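Local coordinates for tube-forming protein in Mycobacterial Envelpe, TiME (Mycolicibacterium smegmatis, PDB 7CU9), which probably forms a tubular channel across the mycobacterial outer envelope that may serve in protein secretion, at residues B[92-95]-B[96-99]. Residues are numbered along the deposited sequence; the frame is centred on the assembly and turned at random.
Sequences VDAA and DRAY
Arg97 folds back along the helix over the backbone of Asp93 and Ala94, one turn earlier. Its CG lies anti to the carbonyl carbon (chi1 -73°), and the chain bends at chi3 (-67°). Near-perpendicular chi4 (-84°) turns one guanidinium face toward Asp93 O and Ala94 CA, which lie under its margin rather than its middle. Arg97 NH2 is 3.5 Å from Ala94 CA and also touches Ala94 CB, and Arg97 NH1 is 3.7 Å from Asp93 CB. The acid and base stop short of a salt bridge: Asp93 OD2 is 5.1 Å from Arg97 NH1. Attraction at this range is probably modest, and Arg97 also has a long, weak ion pair with Asp62.

A water lies between the carboxylates, 2.9 Å from Asp93 OD1 and 3.2 Å from Asp96 OD2. It could donate to either, but has more acceptors in reach than protons. Asp93 OD1 and Asp96 OD2 stay 5.8 Å apart, and this water would probably soften their like charges. Four i to i+4 backbone bonds hold the turns, from Asp96 N to Val92 O through Tyr99 N to Ala95 O (2.9 Å).

This is the start of amphipathic helix 92-103. Asp93 and Arg97 face solvent. Ala94, Ala95 and Ala98 pack on Phe89 of strand 77-89, while Tyr99 reaches strands 150-158 and 161-169 and bonds through OH to Gly134 O.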
# COMPACT_ATOMS: atom_id res chain seq x y z
N VAL B 92 10.34 -33.70 -0.09
CA VAL B 92 9.10 -33.02 0.38
C VAL B 92 9.03 -33.12 1.91
O VAL B 92 8.63 -32.11 2.53
CB VAL B 92 7.84 -33.57 -0.32
CG1 VAL B 92 7.88 -33.31 -1.82
CG2 VAL B 92 7.61 -35.05 -0.04
N ASP B 93 9.43 -34.24 2.50
CA ASP B 93 9.41 -34.40 3.98
C ASP B 93 10.37 -33.40 4.64
O ASP B 93 10.04 -32.89 5.72
CB ASP B 93 9.69 -35.84 4.41
CG ASP B 93 8.53 -36.78 4.16
OD1 ASP B 93 7.44 -36.30 3.80
OD2 ASP B 93 8.73 -38.00 4.34
N ALA B 94 11.54 -33.12 4.05
CA ALA B 94 12.50 -32.15 4.63
C ALA B 94 11.89 -30.74 4.60
O ALA B 94 12.09 -29.99 5.56
CB ALA B 94 13.82 -32.20 3.89
N ALA B 95 11.18 -30.39 3.53
CA ALA B 95 10.45 -29.10 3.44
C ALA B 95 9.38 -29.06 4.54
O ALA B 95 9.21 -28.00 5.17
CB ALA B 95 9.86 -28.91 2.07
N ASP B 96 8.69 -30.18 4.78
CA ASP B 96 7.65 -30.25 5.84
C ASP B 96 8.30 -30.02 7.21
O ASP B 96 7.72 -29.29 8.04
CB ASP B 96 6.88 -31.57 5.80
CG ASP B 96 5.65 -31.52 6.69
OD1 ASP B 96 4.83 -30.60 6.52
OD2 ASP B 96 5.55 -32.38 7.59
N ARG B 97 9.47 -30.61 7.47
CA ARG B 97 10.15 -30.44 8.77
C ARG B 97 10.53 -28.97 8.94
O ARG B 97 10.38 -28.44 10.04
CB ARG B 97 11.35 -31.38 8.89
CG ARG B 97 10.97 -32.83 9.10
CD ARG B 97 12.16 -33.68 9.46
NE ARG B 97 13.14 -33.82 8.38
CZ ARG B 97 13.08 -34.70 7.39
NH1 ARG B 97 12.06 -35.54 7.27
NH2 ARG B 97 14.05 -34.73 6.49
N ALA B 98 11.00 -28.31 7.87
CA ALA B 98 11.37 -26.88 7.92
C ALA B 98 10.12 -26.04 8.21
O ALA B 98 10.20 -25.14 9.07
CB ALA B 98 12.06 -26.46 6.65
N TYR B 99 9.01 -26.34 7.55
CA TYR B 99 7.71 -25.68 7.80
C TYR B 99 7.37 -25.80 9.29
O TYR B 99 6.97 -24.81 9.92
CB TYR B 99 6.61 -26.26 6.91
CG TYR B 99 5.26 -25.67 7.18
CD1 TYR B 99 4.95 -24.39 6.77
CD2 TYR B 99 4.30 -26.38 7.88
CE1 TYR B 99 3.72 -23.82 7.03
CE2 TYR B 99 3.06 -25.82 8.16
CZ TYR B 99 2.77 -24.54 7.73
OH TYR B 99 1.54 -23.99 8.01
O HOH W 1 5.99 -35.14 6.02
O HOH W 2 7.74 -34.64 7.63